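Local coordinates for protein endonuclease V (Streptomyces avermitilis, PDB 3GOC) that probably repairs deaminated DNA, using magnesium to nick the strand at the second phosphodiester bond 3' to a deoxyinosine, at residues A[3-17]-A[77-91]. Sequence-based numbering, arbitrary orientation.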
loop_
_atom_site.group_PDB
_atom_site.type_symbol
_atom_site.label_atom_id
_atom_site.label_comp_id
_atom_site.label_asym_id
_atom_site.label_seq_id
_atom_site.Cartn_x
_atom_site.Cartn_y
_atom_site.Cartn_z
ATOM N N THR A 3 25.594 -4.053 -26.937
ATOM C CA THR A 3 25.158 -5.267 -26.249
ATOM C C THR A 3 26.015 -5.510 -25.012
ATOM O O THR A 3 27.243 -5.456 -25.079
ATOM C CB THR A 3 25.262 -6.505 -27.174
ATOM O OG1 THR A 3 24.422 -6.315 -28.321
ATOM C CG2 THR A 3 24.820 -7.761 -26.440
ATOM N N VAL A 4 25.360 -5.770 -23.883
ATOM C CA VAL A 4 26.062 -6.028 -22.628
ATOM C C VAL A 4 26.714 -7.399 -22.699
ATOM O O VAL A 4 26.025 -8.407 -22.823
ATOM C CB VAL A 4 25.087 -6.014 -21.430
ATOM C CG1 VAL A 4 25.850 -6.233 -20.128
ATOM C CG2 VAL A 4 24.334 -4.697 -21.393
ATOM N N ARG A 5 28.041 -7.442 -22.627
ATOM C CA ARG A 5 28.738 -8.719 -22.700
ATOM C C ARG A 5 28.778 -9.407 -21.343
ATOM O O ARG A 5 28.428 -8.817 -20.322
ATOM C CB ARG A 5 30.171 -8.531 -23.209
ATOM C CG ARG A 5 30.280 -7.946 -24.608
ATOM C CD ARG A 5 30.493 -6.442 -24.564
ATOM N NE ARG A 5 30.742 -5.889 -25.895
ATOM C CZ ARG A 5 31.135 -4.641 -26.124
ATOM N NH1 ARG A 5 31.328 -3.807 -25.109
ATOM N NH2 ARG A 5 31.337 -4.226 -27.368
ATOM N N ILE A 6 29.191 -10.669 -21.342
ATOM C CA ILE A 6 29.300 -11.425 -20.106
ATOM C C ILE A 6 30.435 -10.796 -19.306
ATOM O O ILE A 6 31.543 -10.620 -19.823
ATOM C CB ILE A 6 29.639 -12.904 -20.392
ATOM C CG1 ILE A 6 28.497 -13.538 -21.193
ATOM C CG2 ILE A 6 29.899 -13.646 -19.084
ATOM C CD1 ILE A 6 28.710 -15.000 -21.536
ATOM N N PRO A 7 30.172 -10.434 -18.042
ATOM C CA PRO A 7 31.183 -9.819 -17.176
ATOM C C PRO A 7 32.468 -10.621 -17.095
ATOM O O PRO A 7 32.446 -11.856 -17.106
ATOM C CB PRO A 7 30.487 -9.757 -15.822
ATOM C CG PRO A 7 29.046 -9.552 -16.205
ATOM C CD PRO A 7 28.872 -10.515 -17.353
ATOM N N ALA A 8 33.592 -9.914 -17.011
ATOM C CA ALA A 8 34.887 -10.574 -16.897
ATOM C C ALA A 8 34.903 -11.394 -15.607
ATOM O O ALA A 8 34.687 -10.860 -14.523
ATOM C CB ALA A 8 36.004 -9.535 -16.867
ATOM N N GLY A 9 35.157 -12.692 -15.729
ATOM C CA GLY A 9 35.201 -13.547 -14.552
ATOM C C GLY A 9 33.871 -14.089 -14.056
ATOM O O GLY A 9 33.810 -14.754 -13.014
ATOM N N TRP A 10 32.797 -13.819 -14.790
ATOM C CA TRP A 10 31.464 -14.290 -14.406
ATOM C C TRP A 10 31.481 -15.810 -14.252
ATOM O O TRP A 10 32.205 -16.500 -14.971
ATOM C CB TRP A 10 30.454 -13.896 -15.493
ATOM C CG TRP A 10 29.027 -13.905 -15.051
ATOM C CD1 TRP A 10 28.042 -14.753 -15.469
ATOM C CD2 TRP A 10 28.409 -12.983 -14.149
ATOM N NE1 TRP A 10 26.840 -14.411 -14.883
ATOM C CE2 TRP A 10 27.039 -13.327 -14.066
ATOM C CE3 TRP A 10 28.879 -11.899 -13.391
ATOM C CZ2 TRP A 10 26.135 -12.624 -13.274
ATOM C CZ3 TRP A 10 27.975 -11.196 -12.597
ATOM C CH2 TRP A 10 26.618 -11.566 -12.544
ATOM N N PRO A 11 30.697 -16.353 -13.305
ATOM C CA PRO A 11 30.656 -17.803 -13.100
ATOM C C PRO A 11 30.422 -18.573 -14.399
ATOM O O PRO A 11 29.584 -18.190 -15.217
ATOM C CB PRO A 11 29.491 -17.977 -12.133
ATOM C CG PRO A 11 29.571 -16.758 -11.298
ATOM C CD PRO A 11 29.837 -15.664 -12.327
ATOM N N ALA A 12 31.158 -19.664 -14.575
ATOM C CA ALA A 12 31.024 -20.486 -15.765
ATOM C C ALA A 12 30.588 -21.909 -15.412
ATOM O O ALA A 12 30.315 -22.713 -16.301
ATOM C CB ALA A 12 32.340 -20.512 -16.530
ATOM N N THR A 13 30.526 -22.219 -14.119
ATOM C CA THR A 13 30.108 -23.544 -13.663
ATOM C C THR A 13 29.062 -23.400 -12.560
ATOM O O THR A 13 28.959 -22.349 -11.925
ATOM C CB THR A 13 31.289 -24.358 -13.091
ATOM O OG1 THR A 13 31.674 -23.821 -11.819
ATOM C CG2 THR A 13 32.481 -24.313 -14.039
ATOM N N GLU A 14 28.280 -24.451 -12.329
ATOM C CA GLU A 14 27.260 -24.389 -11.290
ATOM C C GLU A 14 27.892 -24.259 -9.909
ATOM O O GLU A 14 27.346 -23.585 -9.033
ATOM C CB GLU A 14 26.364 -25.628 -11.327
ATOM C CG GLU A 14 25.677 -25.858 -12.665
ATOM C CD GLU A 14 24.678 -26.997 -12.622
ATOM O OE1 GLU A 14 24.388 -27.570 -13.694
ATOM O OE2 GLU A 14 24.172 -27.311 -11.524
ATOM N N GLU A 15 29.039 -24.904 -9.709
ATOM C CA GLU A 15 29.711 -24.831 -8.422
ATOM C C GLU A 15 30.096 -23.389 -8.111
ATOM O O GLU A 15 29.910 -22.926 -6.990
ATOM C CB GLU A 15 30.969 -25.704 -8.424
ATOM C CG GLU A 15 31.660 -25.756 -7.073
ATOM C CD GLU A 15 32.956 -26.543 -7.106
ATOM O OE1 GLU A 15 33.498 -26.841 -6.020
ATOM O OE2 GLU A 15 33.435 -26.852 -8.217
ATOM N N GLU A 16 30.628 -22.686 -9.107
ATOM C CA GLU A 16 31.047 -21.296 -8.924
ATOM C C GLU A 16 29.846 -20.401 -8.659
ATOM O O GLU A 16 29.895 -19.518 -7.800
ATOM C CB GLU A 16 31.787 -20.785 -10.165
ATOM C CG GLU A 16 33.027 -21.587 -10.526
ATOM C CD GLU A 16 33.754 -21.055 -11.748
ATOM O OE1 GLU A 16 33.131 -20.355 -12.577
ATOM O OE2 GLU A 16 34.958 -21.353 -11.895
ATOM N N ALA A 17 28.763 -20.630 -9.396
ATOM C CA ALA A 17 27.564 -19.821 -9.227
ATOM C C ALA A 17 26.961 -20.003 -7.838
ATOM O O ALA A 17 26.591 -19.027 -7.185
ATOM C CB ALA A 17 26.532 -20.163 -10.312
ATOM N N VAL A 77 20.245 -4.495 -23.898
ATOM C CA VAL A 77 20.309 -5.765 -24.603
ATOM C C VAL A 77 21.604 -6.434 -24.174
ATOM O O VAL A 77 22.653 -5.794 -24.167
ATOM C CB VAL A 77 20.335 -5.554 -26.126
ATOM C CG1 VAL A 77 20.486 -6.888 -26.827
ATOM C CG2 VAL A 77 19.053 -4.861 -26.576
ATOM N N GLY A 78 21.540 -7.707 -23.799
ATOM C CA GLY A 78 22.754 -8.377 -23.372
ATOM C C GLY A 78 22.896 -9.816 -23.822
ATOM O O GLY A 78 21.939 -10.438 -24.275
ATOM N N GLU A 79 24.114 -10.333 -23.715
ATOM C CA GLU A 79 24.390 -11.720 -24.055
ATOM C C GLU A 79 23.975 -12.535 -22.834
ATOM O O GLU A 79 24.314 -12.175 -21.706
ATOM C CB GLU A 79 25.887 -11.920 -24.304
ATOM C CG GLU A 79 26.417 -11.277 -25.575
ATOM C CD GLU A 79 27.929 -11.365 -25.669
ATOM O OE1 GLU A 79 28.488 -12.393 -25.231
ATOM O OE2 GLU A 79 28.558 -10.420 -26.195
ATOM N N VAL A 80 23.227 -13.616 -23.046
ATOM C CA VAL A 80 22.827 -14.457 -21.925
ATOM C C VAL A 80 24.134 -14.906 -21.279
ATOM O O VAL A 80 24.999 -15.498 -21.930
ATOM C CB VAL A 80 21.987 -15.649 -22.404
ATOM C CG1 VAL A 80 21.735 -16.611 -21.251
ATOM C CG2 VAL A 80 20.667 -15.134 -22.958
ATOM N N SER A 81 24.275 -14.611 -19.991
ATOM C CA SER A 81 25.516 -14.888 -19.275
ATOM C C SER A 81 25.688 -16.182 -18.489
ATOM O O SER A 81 26.665 -16.329 -17.750
ATOM C CB SER A 81 25.822 -13.705 -18.357
ATOM O OG SER A 81 24.674 -13.344 -17.613
ATOM N N PHE A 82 24.766 -17.122 -18.645
ATOM C CA PHE A 82 24.874 -18.391 -17.943
ATOM C C PHE A 82 23.920 -19.389 -18.583
ATOM O O PHE A 82 22.884 -19.009 -19.123
ATOM C CB PHE A 82 24.497 -18.216 -16.462
ATOM C CG PHE A 82 25.077 -19.268 -15.557
ATOM C CD1 PHE A 82 26.432 -19.255 -15.236
ATOM C CD2 PHE A 82 24.274 -20.283 -15.041
ATOM C CE1 PHE A 82 26.977 -20.236 -14.419
ATOM C CE2 PHE A 82 24.811 -21.269 -14.222
ATOM C CZ PHE A 82 26.168 -21.247 -13.910
ATOM N N PRO A 83 24.272 -20.680 -18.560
ATOM C CA PRO A 83 23.385 -21.689 -19.145
ATOM C C PRO A 83 22.104 -21.773 -18.311
ATOM O O PRO A 83 22.041 -21.237 -17.203
ATOM C CB PRO A 83 24.218 -22.969 -19.071
ATOM C CG PRO A 83 25.121 -22.728 -17.906
ATOM C CD PRO A 83 25.528 -21.287 -18.088
ATOM N N TYR A 84 21.090 -22.454 -18.833
ATOM C CA TYR A 84 19.834 -22.573 -18.112
ATOM C C TYR A 84 19.947 -23.643 -17.040
ATOM O O TYR A 84 20.078 -24.828 -17.343
ATOM C CB TYR A 84 18.693 -22.915 -19.073
ATOM C CG TYR A 84 17.338 -22.934 -18.409
ATOM C CD1 TYR A 84 16.883 -24.063 -17.724
ATOM C CD2 TYR A 84 16.519 -21.809 -18.441
ATOM C CE1 TYR A 84 15.642 -24.065 -17.089
ATOM C CE2 TYR A 84 15.283 -21.799 -17.809
ATOM C CZ TYR A 84 14.850 -22.926 -17.135
ATOM O OH TYR A 84 13.630 -22.907 -16.502
ATOM N N VAL A 85 19.923 -23.211 -15.784
ATOM C CA VAL A 85 20.010 -24.119 -14.647
ATOM C C VAL A 85 19.081 -23.622 -13.550
ATOM O O VAL A 85 19.312 -22.563 -12.967
ATOM C CB VAL A 85 21.444 -24.184 -14.073
ATOM C CG1 VAL A 85 21.502 -25.198 -12.933
ATOM C CG2 VAL A 85 22.433 -24.558 -15.168
ATOM N N PRO A 86 17.999 -24.369 -13.273
ATOM C CA PRO A 86 17.055 -23.964 -12.229
ATOM C C PRO A 86 17.792 -23.701 -10.919
ATOM O O PRO A 86 18.645 -24.489 -10.509
ATOM C CB PRO A 86 16.115 -25.158 -12.145
ATOM C CG PRO A 86 16.046 -25.596 -13.589
ATOM C CD PRO A 86 17.503 -25.548 -14.006
ATOM N N GLY A 87 17.461 -22.586 -10.275
ATOM C CA GLY A 87 18.116 -22.231 -9.029
ATOM C C GLY A 87 19.242 -21.238 -9.252
ATOM O O GLY A 87 19.702 -20.584 -8.315
ATOM N N LEU A 88 19.684 -21.122 -10.501
ATOM C CA LEU A 88 20.763 -20.199 -10.866
ATOM C C LEU A 88 20.353 -19.335 -12.052
ATOM O O LEU A 88 21.205 -18.803 -12.761
ATOM C CB LEU A 88 22.022 -20.984 -11.238
ATOM C CG LEU A 88 22.600 -21.929 -10.181
ATOM C CD1 LEU A 88 23.723 -22.747 -10.802
ATOM C CD2 LEU A 88 23.121 -21.140 -8.986
ATOM N N LEU A 89 19.049 -19.188 -12.256
ATOM C CA LEU A 89 18.537 -18.422 -13.381
ATOM C C LEU A 89 18.941 -16.952 -13.415
ATOM O O LEU A 89 19.050 -16.362 -14.491
ATOM C CB LEU A 89 17.014 -18.544 -13.432
ATOM C CG LEU A 89 16.483 -19.965 -13.650
ATOM C CD1 LEU A 89 14.973 -19.914 -13.782
ATOM C CD2 LEU A 89 17.106 -20.568 -14.897
ATOM N N ALA A 90 19.174 -16.360 -12.249
ATOM C CA ALA A 90 19.560 -14.955 -12.194
ATOM C C ALA A 90 20.908 -14.698 -12.855
ATOM O O ALA A 90 21.170 -13.593 -13.338
ATOM C CB ALA A 90 19.601 -14.476 -10.753
ATOM N N PHE A 91 21.773 -15.706 -12.871
ATOM C CA PHE A 91 23.080 -15.515 -13.482
ATOM C C PHE A 91 23.025 -15.292 -14.986
ATOM O O PHE A 91 24.021 -14.906 -15.599
ATOM C CB PHE A 91 24.012 -16.678 -13.146
ATOM C CG PHE A 91 24.454 -16.683 -11.714
ATOM C CD1 PHE A 91 23.697 -17.331 -10.738
ATOM C CD2 PHE A 91 25.604 -15.995 -11.329
ATOM C CE1 PHE A 91 24.076 -17.289 -9.394
ATOM C CE2 PHE A 91 25.993 -15.943 -9.992
ATOM C CZ PHE A 91 25.229 -16.594 -9.020
HETATM O O HOH W 1 25.503 -10.460 -20.075
HETATM O O HOH W 2 30.859 -11.771 -23.652
HETATM O O HOH W 3 29.042 -17.661 -17.802
#
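Val4 and Gly78 form a single parallel beta bridge. Val4 N donates to Val77 O at 2.7 Å, and Glu79 N donates to Val4 O at 2.9 Å. Both bonds are nearly straight. Thr3 adds a CA-H...O contact to Val77 O. The N-terminal arm thus pairs briefly with strand 70-79.

The second group of polar contacts centres on Phe91 O. Trp10 NE1 donates a hydrogen bond to Phe91 O at 3.0 Å, in the carbonyl plane and on a lone pair. Ser81 OG also donates to Phe91 O, at 2.6 Å, tilted out of that plane. Trp10 CG lies anti to the backbone N (chi1 -161°), which turns the pyrrole edge of the indole toward Ser81 and Phe91. Pro11 CD and Pro7 CG cover opposite faces of the indole near its rim. A lysine in place of Trp10 would probably leave Phe91 O without its indole N-H and open a gap between Pro7 and Pro11.

Water links the two segments as well. One molecule donates to Ser81 O and to Pro11 O, which also lies at the Phe82 ring edge. Another accepts from backbone Ile6 N and donates to the Glu79 carboxylate.

The apolar contacts gather around the start of helix 14-24. Ala17 CB sits over the centre of the Phe91 ring, a CH-pi contact at 3.9 Å from the centroid. The same methyl meets Phe82 CZ and Leu88 CD2. Pro11 CG touches Phe91 CE2 at 3.9 Å, and Pro11 CB meets Phe82 CE1. Outside, His129 packs edge-to-face with Phe91.

The arrangement joins the N-terminal arm and first helix to an edge strand and the loop after it, in the RNase H-like fold of endonuclease V. That loop carries Tyr84, predicted to interact with target DNA.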